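Local coordinates for protein DyP2 (Amycolatopsis sp. ATCC 39116, PDB 4G2C) that is a haem peroxidase of the dye-decolourising family that probably oxidises dyes and other substrates, and also binds manganese, at residues G220-L225 with V330-S335; H371-R376 with A407-L412; P451-P456 with V463-D468; G342-F347 with P456-N461. One frame throughout, in Å; residues are numbered along the deposited sequence.

Contact 1. Residues G220-L225 with V330-S335; sequences GRSQPL and VGNDFS. With HEM (protoporphyrin IX containing Fe), chain C; ACT (acetate ion), chain H.
Arg221 reaches across to the backbone of Val330, where its NE donates a nearly straight hydrogen bond (167°) to Val330 O at 2.8 Å. A bend of the chain at chi2 (61°) helps to bring NE to this carbonyl. The acceptor lies in the guanidinium plane, while the donor stands well above the plane of the carbonyl; NH2 adds a weak bond to the same oxygen. NH1 turns instead to a salt bridge with Glu234, so the carboxylate and the carbonyl share the charged group. Around the guanidinium the packing is by carbon atoms: Asn332 CB sits over one face, 3.5 Å from Arg221 CZ, and Val330 CG1 packs at 3.8 Å on Arg221 CG. With an alanine here, Val330 O and Glu234 would probably both lose this donor and Asn332 the flat group it packs on. Segment 220-225 starts on the last glycine of the GxxDG signature of dye-decolourising peroxidases, and it lines the haem pocket. Ser222, whose short hydroxyl side chain lies against a propionate, donates from OG to haem O1D at 2.6 Å. The same OG receives a weak bond from Asn332 ND2 at 3.3 Å, whereas Asn332 OD1 accepts from Arg357, which also binds the haem.

Contact 2. Residues H371-R376 with A407-L412; sequences HLMARR and AFNSNL. With HEM (protoporphyrin IX containing Fe), chain C; ACT (acetate ion), chain X.
Phe408 N donates to Ala374 O at 3.0 Å, the direct backbone hydrogen bond that joins these two antiparallel strand ends. One step on, Arg375 and Ala407 form a non-hydrogen-bonded pair, and the small methyl of Ala407 suits this close approach. Toward residue 373 the strands part, and a water bridges them, accepting from Ala374 N and donating to Phe408 O. Met373 fills the splayed end: its SD lies 4.0 Å from Ala407 CB, and its CB is 3.5 Å from Asn409 ND2. That amide nitrogen donates to Phe408 O at 2.8 Å, and Phe416 N binds Asn409 OD1, so both ends of the amide are held. On the face of Ala374 and Phe408, the Arg376 and Phe408 side chains cross at about a right angle, with Arg376 CG 4.0 Å from Phe408 CD2. Arg376 NE and NH2 bond to Asn57 O and Ile58 O, while NH1 turns back to Arg375 O.

Arg375 leaves the other face. Its chain bends at chi3 (-70°), which lays the guanidinium over the porphyrin, its NH1 3.2 Å from haem C4D. NH2 also gives a straight bond to haem O2A, though the place of that oxygen is less certain. Ser222 O, a second acceptor for NH2, helps fix the group. An arginine near the start of a strand, spread over the haem and followed by a second arginine, is consistent with the distal arginine of dye-decolourising peroxidases, presented here by an antiparallel sheet of their alpha+beta fold.

Contact 3. Residues P451-P456 with V463-D468; sequences PQKYAP and VAEATD
Tyr454 and Ala464 face each other as the hydrogen-bonded pair of this small sheet, each giving its N-H to the other's carbonyl at 3.0 Å. Further along, Ala466 N donates to Gln452 O at 3.1 Å, so three backbone bonds tie the segments. Between them Lys453 and Glu465 make a non-hydrogen-bonded pair; the outward carbonyl of Lys453 accepts from His348 NE2. The Lys453 and Glu465 side chains meet through their aliphatic parts, CG to CB at 4.1 Å, while Lys453 NZ and Glu465 OE2 stay 5.1 Å apart, an attraction at most and not a salt bridge. Long, charged residues suit this solvent-facing side.

The arrangement is a beta hairpin of two short antiparallel strands, 453-454 and 464-465, far from the haem. Its other face, of Tyr454 and Ala464, is largely apolar. Tyr454 CG stands beside its own backbone N (chi1 -52°), which carries the ring back toward Ala466; CE1 reaches that methyl at 3.8 Å, and Pro456 CG touches Ala464 CB. His348 meets the tyrosine edge-to-face, and Leu290 and Leu294 pack around it.

Where the strands fray, a water takes over the bonding. It accepts from Gln452 N at 3.1 Å, donates to Asp468 O at 2.8 Å, and is hydrogen-bonded to Tyr454 OH in the plane of the ring, so the phenolic hydroxyl suits a tyrosine to this place. Pro451 has no N-H to satisfy and lays its CB on Ala466 O. Gln452 NE2 turns away from the hairpin to Leu440 O and Pro438 O, and Thr467 OG1 bonds to Asp293.

Contact 4. Residues G342-F347 with P456-N461; sequences GQKCPF and PEWGHN. With ACT (acetate ion), chain I.
Gln343 lies along the backbone of residues 459-461 and gives its own carbonyl to Gly459 N, 2.8 Å from Gln343 O with an angle of 166° at the hydrogen. The nitrogen approaches from well above the carbonyl plane. Fully extended at chi2 (178°), the side chain runs past His460 O, which is 3.4 Å from Gln343 CG, and brings NE2 to 3.4 Å from Asn461 CB; the two side chains lie side by side, pointing the same way, with their amide planes 81° apart. Next to it, Lys344 spreads its methylenes over one face of the Trp458 indole. CG stands 3.8 Å from the centroid of the six-membered ring, a CH-pi contact, and Lys344 CD is 3.4 Å from Trp458 CZ2. A lysine suits the place because its methylenes can lie on the ring face while NZ still bonds to Ser338 O. Trp458 is itself fixed by NE1 donating to Leu318 O. Replacing it with an alanine would probably cost Leu318 O this donor and the lysine methylenes their resting surface. Trp458 and Gly459 are the central pair of a type II beta turn, closed by His460 N on Glu457 O, with glycine at the third position, where a side chain would strike the preceding carbonyl.

The four contacts form two groups. Contacts 1 and 2 both touch the haem, centres 15 Å apart, and are joined directly: Arg375 probably bonds through NH2 to Ser222 O (2.8 Å) and through O to Gln223 NE2 (2.8 Å), so the arginine over the porphyrin is steadied by the propionate-binding loop. Contacts 3 and 4 lie toward the periphery, centres 11 Å apart; they share Pro456 and touch where Ala455 CB meets Gln343 O at 3.9 Å, the turn of contact 4 belonging to the loop of the contact 3 hairpin. The side chain of Tyr454 is about 13 Å from the manganese held by Glu287 and Glu313. Contact 4 comes within about 7 Å of contact 1, nearest atoms.

Contact 1. Residues G220-L225 with V330-S335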
# COMPACT_ATOMS: atom_id res chain seq x y z
N GLY A 220 6.81 2.31 -2.82
CA GLY A 220 6.94 0.90 -2.46
C GLY A 220 8.36 0.37 -2.27
O GLY A 220 8.64 -0.76 -2.62
N ARG A 221 9.24 1.18 -1.69
CA ARG A 221 10.58 0.72 -1.34
C ARG A 221 10.57 0.02 0.03
O ARG A 221 11.18 -1.04 0.22
CB ARG A 221 11.56 1.90 -1.29
CG ARG A 221 12.94 1.55 -0.72
CD ARG A 221 13.63 0.49 -1.58
NE ARG A 221 14.95 0.11 -1.09
CZ ARG A 221 15.17 -0.85 -0.20
NH1 ARG A 221 14.15 -1.52 0.31
NH2 ARG A 221 16.41 -1.14 0.17
N SER A 222 9.88 0.63 0.98
CA SER A 222 9.92 0.19 2.36
C SER A 222 8.75 -0.71 2.68
O SER A 222 7.61 -0.25 2.81
CB SER A 222 9.90 1.40 3.30
OG SER A 222 9.95 1.00 4.66
N GLN A 223 9.03 -2.00 2.81
CA GLN A 223 8.02 -3.02 3.06
C GLN A 223 8.39 -3.84 4.29
O GLN A 223 9.56 -4.15 4.49
CB GLN A 223 7.94 -3.97 1.86
CG GLN A 223 7.40 -3.35 0.57
CD GLN A 223 5.88 -3.19 0.59
OE1 GLN A 223 5.22 -3.44 1.61
NE2 GLN A 223 5.31 -2.76 -0.54
N PRO A 224 7.38 -4.21 5.10
CA PRO A 224 7.58 -5.24 6.13
C PRO A 224 7.95 -6.57 5.48
O PRO A 224 7.31 -6.97 4.51
CB PRO A 224 6.20 -5.35 6.78
CG PRO A 224 5.23 -4.90 5.71
CD PRO A 224 5.98 -3.78 5.00
N LEU A 225 9.00 -7.23 5.96
CA LEU A 225 9.39 -8.53 5.41
C LEU A 225 9.01 -9.66 6.37
O LEU A 225 9.52 -9.74 7.48
CB LEU A 225 10.89 -8.57 5.10
CG LEU A 225 11.39 -7.44 4.18
CD1 LEU A 225 12.88 -7.54 3.86
CD2 LEU A 225 10.55 -7.41 2.89
N VAL A 330 18.35 2.22 -4.35
CA VAL A 330 17.56 3.03 -3.45
C VAL A 330 17.68 2.40 -2.07
O VAL A 330 17.38 1.22 -1.90
CB VAL A 330 16.09 3.03 -3.86
CG1 VAL A 330 15.24 3.77 -2.82
CG2 VAL A 330 15.94 3.65 -5.25
N GLY A 331 18.11 3.17 -1.07
CA GLY A 331 18.30 2.60 0.25
C GLY A 331 17.06 2.61 1.12
O GLY A 331 16.14 3.37 0.87
N ASN A 332 17.06 1.78 2.16
CA ASN A 332 16.02 1.81 3.19
C ASN A 332 16.59 1.64 4.61
O ASN A 332 15.84 1.60 5.59
CB ASN A 332 14.95 0.74 2.95
CG ASN A 332 13.65 1.05 3.66
OD1 ASN A 332 13.22 2.20 3.68
ND2 ASN A 332 13.04 0.05 4.27
N ASP A 333 17.91 1.54 4.71
CA ASP A 333 18.58 1.31 5.98
C ASP A 333 18.87 2.62 6.72
O ASP A 333 20.01 3.08 6.77
CB ASP A 333 19.88 0.56 5.74
CG ASP A 333 20.34 -0.17 6.97
OD1 ASP A 333 19.55 -0.23 7.93
OD2 ASP A 333 21.48 -0.67 6.98
N PHE A 334 17.83 3.22 7.28
CA PHE A 334 17.97 4.46 8.04
C PHE A 334 16.84 4.57 9.07
O PHE A 334 15.79 3.93 8.94
CB PHE A 334 17.87 5.68 7.11
CG PHE A 334 16.55 5.79 6.40
CD1 PHE A 334 15.45 6.39 7.01
CD2 PHE A 334 16.39 5.23 5.13
CE1 PHE A 334 14.22 6.47 6.37
CE2 PHE A 334 15.15 5.30 4.47
CZ PHE A 334 14.06 5.92 5.09
N SER A 335 17.08 5.38 10.10
CA SER A 335 16.07 5.76 11.07
C SER A 335 16.21 7.26 11.20
O SER A 335 17.03 7.87 10.54
CB SER A 335 16.33 5.10 12.44
OG SER A 335 17.43 5.71 13.11
CHA HEM C . 5.88 5.22 1.39
CHB HEM C . 3.55 7.88 -1.95
CHC HEM C . -0.74 6.61 -0.03
CHD HEM C . 1.61 4.65 3.71
C1A HEM C . 5.63 6.04 0.31
C2A HEM C . 6.63 6.59 -0.58
C3A HEM C . 5.98 7.31 -1.50
C4A HEM C . 4.55 7.24 -1.22
CMA HEM C . 6.62 8.09 -2.66
CAA HEM C . 8.16 6.35 -0.45
CBA HEM C . 8.53 5.03 -1.14
CGA HEM C . 8.36 3.85 -0.22
O1A HEM C . 8.93 3.83 0.89
O2A HEM C . 7.66 2.88 -0.59
C1B HEM C . 2.18 7.79 -1.74
C2B HEM C . 1.11 8.40 -2.53
C3B HEM C . -0.07 8.04 -1.98
C4B HEM C . 0.20 7.18 -0.85
CMB HEM C . 1.33 9.32 -3.75
CAB HEM C . -1.50 8.39 -2.43
CBB HEM C . -1.75 8.79 -3.68
C1C HEM C . -0.47 6.04 1.19
C2C HEM C . -1.45 5.71 2.21
C3C HEM C . -0.79 5.15 3.24
C4C HEM C . 0.62 5.12 2.90
CMC HEM C . -2.99 5.93 2.10
CAC HEM C . -1.39 4.66 4.58
CBC HEM C . -2.57 5.10 5.03
C1D HEM C . 2.96 4.57 3.41
C2D HEM C . 3.92 3.86 4.21
C3D HEM C . 5.23 4.03 3.46
C4D HEM C . 4.95 4.84 2.32
CMD HEM C . 3.66 3.08 5.51
CAD HEM C . 6.60 3.51 3.85
CBD HEM C . 7.04 4.43 4.97
CGD HEM C . 8.33 3.83 5.47
O1D HEM C . 8.31 2.64 5.86
O2D HEM C . 9.36 4.55 5.41
NA HEM C . 4.38 6.44 -0.11
NB HEM C . 1.57 7.05 -0.73
NC HEM C . 0.78 5.66 1.65
ND HEM C . 3.60 5.13 2.31
FE HEM C . 2.59 6.27 0.82
C ACT H . 19.72 2.86 15.55
O ACT H . 20.23 3.47 16.53
OXT ACT H . 19.00 3.53 14.77
CH3 ACT H . 19.96 1.39 15.35

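Contact 2. Residues H371-R376 with A407-L412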
# COMPACT_ATOMS: atom_id res chain seq x y z
N HIS A 371 1.95 -1.04 13.81
CA HIS A 371 0.96 -0.40 12.94
C HIS A 371 1.33 -0.45 11.45
O HIS A 371 0.50 -0.15 10.58
CB HIS A 371 0.76 1.05 13.38
CG HIS A 371 0.43 1.20 14.83
ND1 HIS A 371 -0.81 0.89 15.35
CD2 HIS A 371 1.18 1.63 15.88
CE1 HIS A 371 -0.81 1.12 16.66
NE2 HIS A 371 0.38 1.58 16.99
N LEU A 372 2.59 -0.81 11.17
CA LEU A 372 3.12 -0.89 9.82
C LEU A 372 2.46 -2.04 9.06
O LEU A 372 2.01 -3.01 9.66
CB LEU A 372 4.64 -1.08 9.83
CG LEU A 372 5.43 0.04 10.52
CD1 LEU A 372 6.95 -0.17 10.38
CD2 LEU A 372 5.03 1.37 9.95
N MET A 373 2.43 -1.93 7.74
CA MET A 373 1.65 -2.86 6.95
C MET A 373 2.25 -3.14 5.58
O MET A 373 3.04 -2.36 5.06
CB MET A 373 0.22 -2.32 6.80
CG MET A 373 0.08 -1.35 5.66
SD MET A 373 -1.26 -0.20 5.87
CE MET A 373 -0.68 0.76 7.28
N ALA A 374 1.86 -4.27 5.00
CA ALA A 374 2.20 -4.64 3.64
C ALA A 374 1.40 -3.85 2.60
O ALA A 374 0.19 -4.01 2.49
CB ALA A 374 1.95 -6.11 3.45
N ARG A 375 2.09 -3.03 1.82
CA ARG A 375 1.45 -2.25 0.76
C ARG A 375 1.59 -3.00 -0.56
O ARG A 375 2.68 -3.50 -0.89
CB ARG A 375 2.07 -0.86 0.67
CG ARG A 375 1.93 0.01 1.94
CD ARG A 375 2.65 1.39 1.78
NE ARG A 375 4.10 1.21 1.77
CZ ARG A 375 4.95 1.78 0.93
NH1 ARG A 375 4.52 2.64 -0.01
NH2 ARG A 375 6.25 1.50 1.03
N ARG A 376 0.51 -3.06 -1.33
CA ARG A 376 0.50 -3.80 -2.59
C ARG A 376 -0.23 -3.02 -3.67
O ARG A 376 -0.90 -3.61 -4.52
CB ARG A 376 -0.21 -5.15 -2.40
CG ARG A 376 0.37 -6.01 -1.29
CD ARG A 376 1.66 -6.67 -1.74
NE ARG A 376 2.15 -7.60 -0.72
CZ ARG A 376 3.16 -7.35 0.11
NH1 ARG A 376 3.80 -6.19 0.04
NH2 ARG A 376 3.52 -8.26 1.01
N ALA A 407 -3.54 -2.76 0.50
CA ALA A 407 -2.72 -3.24 1.62
C ALA A 407 -3.36 -4.42 2.33
O ALA A 407 -4.58 -4.53 2.39
CB ALA A 407 -2.46 -2.11 2.62
N PHE A 408 -2.53 -5.32 2.85
CA PHE A 408 -3.00 -6.39 3.71
C PHE A 408 -2.71 -6.02 5.16
O PHE A 408 -1.62 -5.53 5.47
CB PHE A 408 -2.33 -7.72 3.34
CG PHE A 408 -2.82 -8.30 2.05
CD1 PHE A 408 -4.12 -8.80 1.95
CD2 PHE A 408 -2.01 -8.34 0.94
CE1 PHE A 408 -4.59 -9.34 0.76
CE2 PHE A 408 -2.47 -8.88 -0.25
CZ PHE A 408 -3.77 -9.38 -0.34
N ASN A 409 -3.72 -6.21 6.01
CA ASN A 409 -3.65 -5.99 7.45
C ASN A 409 -4.18 -7.22 8.18
O ASN A 409 -5.13 -7.88 7.71
CB ASN A 409 -4.56 -4.85 7.89
CG ASN A 409 -4.16 -3.50 7.34
OD1 ASN A 409 -4.85 -2.52 7.60
ND2 ASN A 409 -3.05 -3.43 6.58
N SER A 410 -3.61 -7.51 9.34
CA SER A 410 -4.22 -8.50 10.23
C SER A 410 -5.22 -7.82 11.16
O SER A 410 -6.03 -8.47 11.79
CB SER A 410 -3.16 -9.26 11.03
OG SER A 410 -2.40 -8.38 11.84
N ASN A 411 -5.15 -6.49 11.21
CA ASN A 411 -6.03 -5.70 12.07
C ASN A 411 -6.20 -4.33 11.42
O ASN A 411 -5.32 -3.48 11.52
CB ASN A 411 -5.43 -5.57 13.48
CG ASN A 411 -6.30 -4.73 14.43
OD1 ASN A 411 -6.96 -3.78 14.01
ND2 ASN A 411 -6.27 -5.06 15.71
N LEU A 412 -7.32 -4.15 10.73
CA LEU A 412 -7.55 -2.93 9.95
C LEU A 412 -7.56 -1.68 10.81
O LEU A 412 -7.06 -0.63 10.41
CB LEU A 412 -8.87 -3.04 9.15
CG LEU A 412 -8.82 -3.87 7.88
CD1 LEU A 412 -10.25 -4.19 7.39
CD2 LEU A 412 -8.00 -3.17 6.79
CHA HEM C . 5.88 5.22 1.39
CHB HEM C . 3.55 7.88 -1.95
CHC HEM C . -0.74 6.61 -0.03
CHD HEM C . 1.61 4.65 3.71
C1A HEM C . 5.63 6.04 0.31
C2A HEM C . 6.63 6.59 -0.58
C3A HEM C . 5.98 7.31 -1.50
C4A HEM C . 4.55 7.24 -1.22
CMA HEM C . 6.62 8.09 -2.66
CAA HEM C . 8.16 6.35 -0.45
CBA HEM C . 8.53 5.03 -1.14
CGA HEM C . 8.36 3.85 -0.22
O1A HEM C . 8.93 3.83 0.89
O2A HEM C . 7.66 2.88 -0.59
C1B HEM C . 2.18 7.79 -1.74
C2B HEM C . 1.11 8.40 -2.53
C3B HEM C . -0.07 8.04 -1.98
C4B HEM C . 0.20 7.18 -0.85
CMB HEM C . 1.33 9.32 -3.75
CAB HEM C . -1.50 8.39 -2.43
CBB HEM C . -1.75 8.79 -3.68
C1C HEM C . -0.47 6.04 1.19
C2C HEM C . -1.45 5.71 2.21
C3C HEM C . -0.79 5.15 3.24
C4C HEM C . 0.62 5.12 2.90
CMC HEM C . -2.99 5.93 2.10
CAC HEM C . -1.39 4.66 4.58
CBC HEM C . -2.57 5.10 5.03
C1D HEM C . 2.96 4.57 3.41
C2D HEM C . 3.92 3.86 4.21
C3D HEM C . 5.23 4.03 3.46
C4D HEM C . 4.95 4.84 2.32
CMD HEM C . 3.66 3.08 5.51
CAD HEM C . 6.60 3.51 3.85
CBD HEM C . 7.04 4.43 4.97
CGD HEM C . 8.33 3.83 5.47
O1D HEM C . 8.31 2.64 5.86
O2D HEM C . 9.36 4.55 5.41
NA HEM C . 4.38 6.44 -0.11
NB HEM C . 1.57 7.05 -0.73
NC HEM C . 0.78 5.66 1.65
ND HEM C . 3.60 5.13 2.31
FE HEM C . 2.59 6.27 0.82
C ACT X . 7.43 -7.93 -0.03
O ACT X . 6.63 -7.95 -1.00
OXT ACT X . 6.91 -8.00 1.11
CH3 ACT X . 8.91 -7.86 -0.25
O HOH W 1 0.53 -6.25 6.94

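Contact 3. Residues P451-P456 with V463-D468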
# COMPACT_ATOMS: atom_id res chain seq x y z
N PRO A 451 -0.75 26.23 7.45
CA PRO A 451 0.65 26.31 7.03
C PRO A 451 1.55 25.55 8.02
O PRO A 451 1.22 25.49 9.21
CB PRO A 451 0.96 27.82 7.09
CG PRO A 451 -0.36 28.51 7.16
CD PRO A 451 -1.31 27.54 7.82
N GLN A 452 2.65 24.97 7.53
CA GLN A 452 3.57 24.18 8.34
C GLN A 452 4.96 24.82 8.39
O GLN A 452 5.23 25.80 7.69
CB GLN A 452 3.66 22.75 7.79
CG GLN A 452 2.33 22.01 7.91
CD GLN A 452 2.30 20.69 7.15
OE1 GLN A 452 2.37 20.66 5.91
NE2 GLN A 452 2.19 19.59 7.90
N LYS A 453 5.82 24.27 9.24
CA LYS A 453 7.18 24.78 9.38
C LYS A 453 8.19 23.85 8.74
O LYS A 453 8.05 22.63 8.79
CB LYS A 453 7.52 25.01 10.84
CG LYS A 453 6.90 26.31 11.36
CD LYS A 453 6.88 26.40 12.88
CE LYS A 453 5.95 27.52 13.32
NZ LYS A 453 5.87 27.62 14.80
N TYR A 454 9.21 24.45 8.13
CA TYR A 454 10.23 23.72 7.40
C TYR A 454 11.58 24.31 7.78
O TYR A 454 11.65 25.42 8.29
CB TYR A 454 10.01 23.87 5.89
CG TYR A 454 8.60 23.52 5.43
CD1 TYR A 454 7.54 24.39 5.67
CD2 TYR A 454 8.34 22.33 4.76
CE1 TYR A 454 6.26 24.08 5.25
CE2 TYR A 454 7.06 22.01 4.35
CZ TYR A 454 6.03 22.89 4.60
OH TYR A 454 4.75 22.57 4.17
N ALA A 455 12.65 23.56 7.54
CA ALA A 455 14.00 24.06 7.72
C ALA A 455 14.55 24.35 6.35
O ALA A 455 14.83 23.44 5.59
CB ALA A 455 14.86 23.02 8.43
N PRO A 456 14.68 25.64 6.01
CA PRO A 456 15.16 26.01 4.67
C PRO A 456 16.55 25.44 4.41
O PRO A 456 16.86 25.10 3.27
CB PRO A 456 15.22 27.54 4.73
CG PRO A 456 14.34 27.93 5.87
CD PRO A 456 14.47 26.82 6.86
N VAL A 463 14.38 28.12 10.97
CA VAL A 463 13.02 27.66 10.73
C VAL A 463 12.14 28.73 10.08
O VAL A 463 12.26 29.92 10.38
CB VAL A 463 12.38 27.15 12.03
CG1 VAL A 463 11.98 28.33 12.90
CG2 VAL A 463 11.16 26.28 11.72
N ALA A 464 11.26 28.30 9.17
CA ALA A 464 10.40 29.21 8.43
C ALA A 464 9.01 28.63 8.29
O ALA A 464 8.84 27.43 8.07
CB ALA A 464 10.98 29.47 7.06
N GLU A 465 8.00 29.50 8.40
CA GLU A 465 6.62 29.07 8.24
C GLU A 465 6.12 29.44 6.86
O GLU A 465 6.09 30.62 6.49
CB GLU A 465 5.72 29.69 9.31
CG GLU A 465 4.30 29.11 9.32
CD GLU A 465 3.37 29.83 10.29
OE1 GLU A 465 3.28 31.07 10.23
OE2 GLU A 465 2.72 29.15 11.12
N ALA A 466 5.75 28.43 6.08
CA ALA A 466 5.23 28.66 4.74
C ALA A 466 4.09 29.66 4.80
O ALA A 466 3.44 29.81 5.83
CB ALA A 466 4.76 27.34 4.10
N THR A 467 3.83 30.31 3.67
CA THR A 467 2.75 31.28 3.58
C THR A 467 1.38 30.59 3.50
O THR A 467 0.37 31.18 3.89
CB THR A 467 2.94 32.20 2.35
OG1 THR A 467 2.82 31.43 1.15
CG2 THR A 467 4.31 32.86 2.40
N ASP A 468 1.34 29.36 3.00
CA ASP A 468 0.08 28.63 2.89
C ASP A 468 0.24 27.15 3.25
O ASP A 468 1.34 26.61 3.25
CB ASP A 468 -0.53 28.72 1.48
CG ASP A 468 -1.02 30.14 1.11
OD1 ASP A 468 -2.00 30.63 1.74
OD2 ASP A 468 -0.45 30.73 0.17
O HOH W 2 2.64 24.51 4.51

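Contact 4. Residues G342-F347 with P456-N461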
# COMPACT_ATOMS: atom_id res chain seq x y z
N GLY A 342 14.12 17.10 13.24
CA GLY A 342 13.46 17.24 11.95
C GLY A 342 14.07 18.28 11.04
O GLY A 342 13.40 18.81 10.15
N GLN A 343 15.35 18.57 11.22
CA GLN A 343 16.03 19.58 10.40
C GLN A 343 16.57 19.05 9.06
O GLN A 343 17.02 19.81 8.22
CB GLN A 343 17.15 20.25 11.20
CG GLN A 343 16.65 20.91 12.48
CD GLN A 343 17.79 21.53 13.30
OE1 GLN A 343 18.98 21.28 13.05
NE2 GLN A 343 17.42 22.36 14.27
N LYS A 344 16.50 17.74 8.89
CA LYS A 344 16.82 17.14 7.61
C LYS A 344 15.51 16.71 6.95
O LYS A 344 15.06 17.32 5.98
CB LYS A 344 17.78 15.95 7.80
CG LYS A 344 19.11 16.39 8.41
CD LYS A 344 20.07 15.23 8.64
CE LYS A 344 20.22 14.92 10.13
NZ LYS A 344 21.36 14.01 10.41
N CYS A 345 14.89 15.67 7.50
CA CYS A 345 13.54 15.27 7.10
C CYS A 345 12.54 15.85 8.09
O CYS A 345 12.61 15.55 9.29
CB CYS A 345 13.39 13.76 7.05
SG CYS A 345 11.75 13.23 6.47
N PRO A 346 11.61 16.68 7.60
CA PRO A 346 10.60 17.33 8.44
C PRO A 346 9.71 16.28 9.10
O PRO A 346 9.48 15.23 8.51
CB PRO A 346 9.79 18.17 7.45
CG PRO A 346 10.60 18.19 6.16
CD PRO A 346 11.37 16.92 6.16
N PHE A 347 9.20 16.57 10.30
CA PHE A 347 8.34 15.63 11.03
C PHE A 347 7.13 15.21 10.21
O PHE A 347 6.66 14.06 10.29
CB PHE A 347 7.86 16.25 12.34
CG PHE A 347 8.97 16.54 13.32
CD1 PHE A 347 9.61 15.50 14.00
CD2 PHE A 347 9.37 17.85 13.59
CE1 PHE A 347 10.63 15.76 14.90
CE2 PHE A 347 10.39 18.11 14.48
CZ PHE A 347 11.02 17.06 15.14
N PRO A 456 14.68 25.64 6.01
CA PRO A 456 15.16 26.01 4.67
C PRO A 456 16.55 25.44 4.41
O PRO A 456 16.86 25.10 3.27
CB PRO A 456 15.22 27.54 4.73
CG PRO A 456 14.34 27.93 5.87
CD PRO A 456 14.47 26.82 6.86
N GLU A 457 17.37 25.34 5.46
CA GLU A 457 18.75 24.90 5.32
C GLU A 457 19.00 23.51 5.94
O GLU A 457 18.93 23.34 7.17
CB GLU A 457 19.69 25.94 5.91
CG GLU A 457 21.12 25.48 6.04
CD GLU A 457 22.09 26.62 6.31
OE1 GLU A 457 21.74 27.56 7.06
OE2 GLU A 457 23.20 26.57 5.75
N TRP A 458 19.31 22.53 5.09
CA TRP A 458 19.36 21.11 5.47
C TRP A 458 20.30 20.89 6.64
O TRP A 458 21.49 21.17 6.56
CB TRP A 458 19.80 20.24 4.28
CG TRP A 458 19.63 18.75 4.46
CD1 TRP A 458 18.52 18.01 4.15
CD2 TRP A 458 20.60 17.81 4.95
NE1 TRP A 458 18.73 16.68 4.41
CE2 TRP A 458 20.00 16.52 4.91
CE3 TRP A 458 21.93 17.92 5.41
CZ2 TRP A 458 20.66 15.36 5.32
CZ3 TRP A 458 22.59 16.76 5.82
CH2 TRP A 458 21.95 15.50 5.78
N GLY A 459 19.74 20.39 7.73
CA GLY A 459 20.54 20.08 8.89
C GLY A 459 20.83 21.23 9.84
O GLY A 459 21.58 21.05 10.80
N HIS A 460 20.23 22.40 9.60
CA HIS A 460 20.42 23.57 10.47
C HIS A 460 19.14 24.00 11.18
O HIS A 460 18.05 23.56 10.83
CB HIS A 460 21.02 24.75 9.70
CG HIS A 460 22.46 24.57 9.36
ND1 HIS A 460 22.95 23.39 8.83
CD2 HIS A 460 23.52 25.40 9.49
CE1 HIS A 460 24.25 23.51 8.64
NE2 HIS A 460 24.62 24.72 9.03
N ASN A 461 19.28 24.88 12.17
CA ASN A 461 18.15 25.25 13.02
C ASN A 461 17.27 26.39 12.50
O ASN A 461 16.29 26.78 13.13
CB ASN A 461 18.62 25.56 14.45
CG ASN A 461 19.41 26.87 14.54
OD1 ASN A 461 19.51 27.62 13.56
ND2 ASN A 461 19.97 27.14 15.72
C ACT I . 10.37 20.63 10.42
O ACT I . 10.82 21.48 11.24
OXT ACT I . 9.77 19.60 10.85
CH3 ACT I . 10.56 20.82 8.95